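Local structure of racemase (Pseudovibrio sp. JE062, 3MKC) at residues G200-G203 with H204-M208; A192-L195 with R196-G200. The protein is a racemase-like member of the enolase superfamily, pairing an enolase-type N-terminal domain with a TIM-barrel-like C-terminal domain. All coordinates share one frame; numbering follows the deposited sequence.

How the interactions relate
Along the chain, strand 175-179 leads into helix 188-202, and interaction 2 comes first: within that helix, residues 192-195 meet 196-200 one turn further on. Interaction 1 follows at the end of the helix, where 200-203 turn into 204-208 and the chain enters strand 207-211. Neither contact nests in the other or crosses it; they run in series and share Gly-200, their centres about 10 Å apart. Arg-199 joins them by reaching forward from the helix, its NH1 2.7 Å from Thr-206 O in a probable hydrogen bond. Met-208 packs back on Leu-195 and Arg-199, tying strand 207-211 to the helix of this beta-alpha-beta unit.

Interaction 1: residues G200-G203 with H204-M208; sequences GILG and HDTDM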
# COMPACT_ATOMS: atom_id res chain seq x y z
N GLY A 200 0.80 -6.95 -26.38
CA GLY A 200 0.43 -6.67 -27.75
C GLY A 200 -0.81 -5.80 -27.79
O GLY A 200 -0.92 -4.88 -28.59
N ILE A 201 -1.76 -6.10 -26.90
CA ILE A 201 -3.01 -5.35 -26.80
C ILE A 201 -2.76 -3.95 -26.24
O ILE A 201 -3.21 -2.96 -26.80
CB ILE A 201 -4.00 -6.06 -25.85
CG1 ILE A 201 -4.38 -7.43 -26.41
CG2 ILE A 201 -5.23 -5.19 -25.62
CD1 ILE A 201 -5.26 -8.25 -25.48
N LEU A 202 -2.02 -3.90 -25.13
CA LEU A 202 -1.72 -2.64 -24.46
C LEU A 202 -0.86 -1.67 -25.25
O LEU A 202 -1.08 -0.46 -25.22
CB LEU A 202 -1.05 -2.93 -23.11
CG LEU A 202 -0.70 -1.70 -22.28
CD1 LEU A 202 -1.97 -0.96 -21.90
CD2 LEU A 202 0.08 -2.12 -21.03
N GLY A 203 0.13 -2.19 -25.97
CA GLY A 203 1.01 -1.32 -26.72
C GLY A 203 2.21 -1.05 -25.83
O GLY A 203 2.19 -1.37 -24.65
N HIS A 204 3.26 -0.46 -26.40
CA HIS A 204 4.47 -0.18 -25.64
C HIS A 204 4.53 1.22 -25.04
O HIS A 204 5.44 1.53 -24.27
CB HIS A 204 5.70 -0.43 -26.52
CG HIS A 204 6.08 -1.87 -26.63
ND1 HIS A 204 7.10 -2.42 -25.87
CD2 HIS A 204 5.58 -2.88 -27.38
CE1 HIS A 204 7.21 -3.71 -26.17
NE2 HIS A 204 6.30 -4.01 -27.08
N ASP A 205 3.55 2.06 -25.38
CA ASP A 205 3.51 3.42 -24.86
C ASP A 205 3.18 3.45 -23.37
O ASP A 205 3.58 4.37 -22.66
CB ASP A 205 2.47 4.24 -25.62
CG ASP A 205 3.02 4.86 -26.88
OD1 ASP A 205 4.15 4.50 -27.28
OD2 ASP A 205 2.32 5.71 -27.48
N THR A 206 2.44 2.45 -22.92
CA THR A 206 2.04 2.37 -21.52
C THR A 206 2.91 1.35 -20.78
O THR A 206 3.08 0.23 -21.26
CB THR A 206 0.57 1.92 -21.41
OG1 THR A 206 -0.24 2.76 -22.24
CG2 THR A 206 0.08 2.02 -19.98
N ASP A 207 3.45 1.73 -19.64
CA ASP A 207 4.27 0.80 -18.87
C ASP A 207 3.40 -0.35 -18.37
O ASP A 207 2.25 -0.14 -17.99
CB ASP A 207 4.93 1.50 -17.69
CG ASP A 207 6.27 2.09 -18.05
OD1 ASP A 207 7.10 1.35 -18.61
OD2 ASP A 207 6.50 3.28 -17.75
N MSE A 208 3.97 -1.55 -18.34
CA MSE A 208 3.23 -2.72 -17.90
C MSE A 208 3.99 -3.52 -16.85
O MSE A 208 5.10 -3.98 -17.11
CB MSE A 208 2.92 -3.63 -19.09
CG MSE A 208 2.06 -4.84 -18.74
SE MSE A 208 1.50 -5.80 -20.33
CE MSE A 208 2.10 -7.55 -19.91
O HOH W 1 0.16 2.01 -24.77
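Leu-202, the last helical residue of 200-203, reaches across the turn onto Thr-206 and Met-208. From CB, with CG anti to the backbone N (chi1 -179°), the side chain runs toward the incoming strand. CG itself already lies against Thr-206 CB. There the chain forks: CD1 comes to 3.9 Å from Thr-206 CB and also meets its CG2, the two side chains crossing at about a right angle, while CD2 takes the other partner, Met-208, with CB at 3.8 Å. The selenium of this selenomethionine, carried on a chain bent at chi3, is 4.0 Å from the same CD2, so one methyl rests on Met-208 from CB out to SE.

This is the return from helix to strand in a beta-alpha-beta unit of the barrel-like domain: helix 188-202 stops, and Gly-203, the first residue to leave helical angles, with positive phi, turns the chain toward Thr-206 and strand 207-211.

Water 1 bridges the two sides of the turn, donating to Leu-202 O at 2.8 Å and hydrogen-bonded to Thr-206 OG1 at 2.7 Å. On the strand side, Asp-207 is tied to Tyr-337 OH through OD2, and the backbone of Met-208 pairs with Tyr-235.

Interaction 2: residues A192-L195 with R196-G200; sequences AYYL and RELRG
Tyr-193 and Glu-197, one helical turn apart, make the first of two contacts in which an aliphatic carbon sits over an aromatic face. Glu-197 CG lies 3.7 Å from the centroid of the Tyr-193 ring, a CH-pi contact 21° off the ring normal and displaced toward the rim. The bend at chi2 (-56°) folds the glutamate back toward the ring. Its carboxylate lies nearly parallel to the ring, the planes 12° apart, on the same side as CG but shifted out past the rim, with OE2 3.5 Å from Tyr-193 CE1. Tyr-194 and Leu-198 repeat the pattern on the buried side: Leu-198 CD1 is 3.8 Å from the centroid of the Tyr-194 ring, again over one face, and touches CZ.

Backbone hydrogen bonds fix this i to i+4 spacing. Glu-197 N donates a hydrogen bond to Tyr-193 O at 2.9 Å, and Leu-198 N to Tyr-194 O at 3.0 Å, each joining residues whose side chains also meet in a CH-pi contact. Arg-196 N to Ala-192 O and Arg-199 N to Leu-195 O continue the alpha-helical series.

The polar ends reach past the helix. Arg-196, extended from CG to NE, forms a salt bridge through NH1 with Asp-231, while Arg-199 NE bonds to Leu-232 O and its NH1 reaches on to the turn at Gly-203 and Thr-206. Tyr-194 OH is held by Cys-179 O, at the end of strand 175-179. Between its neighbours, helix 188-202 sets Tyr-194, Glu-197 and Leu-198 against helix 154-170, and Leu-195 and Leu-198 onto Met-208 of strand 207-211.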
# COMPACT_ATOMS: atom_id res chain seq x y z
N ALA A 192 4.54 -16.86 -20.77
CA ALA A 192 5.27 -15.95 -21.64
C ALA A 192 4.35 -15.52 -22.79
O ALA A 192 4.31 -14.35 -23.16
CB ALA A 192 6.50 -16.63 -22.19
N TYR A 193 3.62 -16.49 -23.33
CA TYR A 193 2.69 -16.24 -24.43
C TYR A 193 1.66 -15.23 -23.97
O TYR A 193 1.38 -14.24 -24.64
CB TYR A 193 1.99 -17.55 -24.82
CG TYR A 193 0.79 -17.34 -25.71
CD1 TYR A 193 0.94 -16.95 -27.04
CD2 TYR A 193 -0.50 -17.49 -25.20
CE1 TYR A 193 -0.17 -16.71 -27.85
CE2 TYR A 193 -1.62 -17.24 -26.01
CZ TYR A 193 -1.44 -16.86 -27.32
OH TYR A 193 -2.53 -16.60 -28.12
N TYR A 194 1.10 -15.50 -22.79
CA TYR A 194 0.10 -14.66 -22.16
C TYR A 194 0.53 -13.20 -22.07
O TYR A 194 -0.17 -12.30 -22.54
CB TYR A 194 -0.16 -15.21 -20.76
CG TYR A 194 -1.08 -14.41 -19.87
CD1 TYR A 194 -2.42 -14.23 -20.20
CD2 TYR A 194 -0.62 -13.88 -18.67
CE1 TYR A 194 -3.29 -13.56 -19.34
CE2 TYR A 194 -1.48 -13.21 -17.81
CZ TYR A 194 -2.81 -13.05 -18.14
OH TYR A 194 -3.65 -12.40 -17.28
N LEU A 195 1.69 -12.97 -21.47
CA LEU A 195 2.20 -11.62 -21.31
C LEU A 195 2.49 -10.97 -22.66
O LEU A 195 2.38 -9.76 -22.80
CB LEU A 195 3.45 -11.64 -20.44
CG LEU A 195 3.20 -12.19 -19.02
CD1 LEU A 195 4.50 -12.17 -18.23
CD2 LEU A 195 2.15 -11.34 -18.32
N ARG A 196 2.85 -11.78 -23.64
CA ARG A 196 3.13 -11.23 -24.96
C ARG A 196 1.84 -10.75 -25.59
O ARG A 196 1.82 -9.72 -26.29
CB ARG A 196 3.79 -12.29 -25.85
CG ARG A 196 5.26 -12.48 -25.56
CD ARG A 196 5.85 -13.65 -26.33
NE ARG A 196 7.30 -13.70 -26.14
CZ ARG A 196 8.12 -12.73 -26.51
NH1 ARG A 196 7.64 -11.64 -27.09
NH2 ARG A 196 9.42 -12.83 -26.28
N GLU A 197 0.75 -11.47 -25.35
CA GLU A 197 -0.54 -11.09 -25.91
C GLU A 197 -1.08 -9.83 -25.24
O GLU A 197 -1.62 -8.96 -25.91
CB GLU A 197 -1.55 -12.23 -25.77
CG GLU A 197 -1.17 -13.47 -26.56
CD GLU A 197 -0.97 -13.17 -28.03
OE1 GLU A 197 -1.96 -12.82 -28.71
OE2 GLU A 197 0.17 -13.30 -28.52
N LEU A 198 -0.92 -9.75 -23.93
CA LEU A 198 -1.41 -8.58 -23.20
C LEU A 198 -0.62 -7.34 -23.58
O LEU A 198 -1.18 -6.26 -23.72
CB LEU A 198 -1.31 -8.82 -21.69
CG LEU A 198 -2.19 -9.95 -21.15
CD1 LEU A 198 -2.10 -9.99 -19.63
CD2 LEU A 198 -3.63 -9.72 -21.57
N ARG A 199 0.69 -7.50 -23.75
CA ARG A 199 1.54 -6.39 -24.14
C ARG A 199 1.17 -5.97 -25.56
O ARG A 199 1.23 -4.79 -25.91
CB ARG A 199 3.01 -6.78 -24.07
CG ARG A 199 3.96 -5.75 -24.69
CD ARG A 199 3.77 -4.38 -24.05
NE ARG A 199 4.88 -4.02 -23.17
CZ ARG A 199 4.96 -2.88 -22.50
NH1 ARG A 199 3.98 -1.98 -22.59
NH2 ARG A 199 6.01 -2.63 -21.74
N GLY A 200 0.80 -6.95 -26.38
CA GLY A 200 0.43 -6.67 -27.75
C GLY A 200 -0.81 -5.80 -27.79
O GLY A 200 -0.92 -4.88 -28.59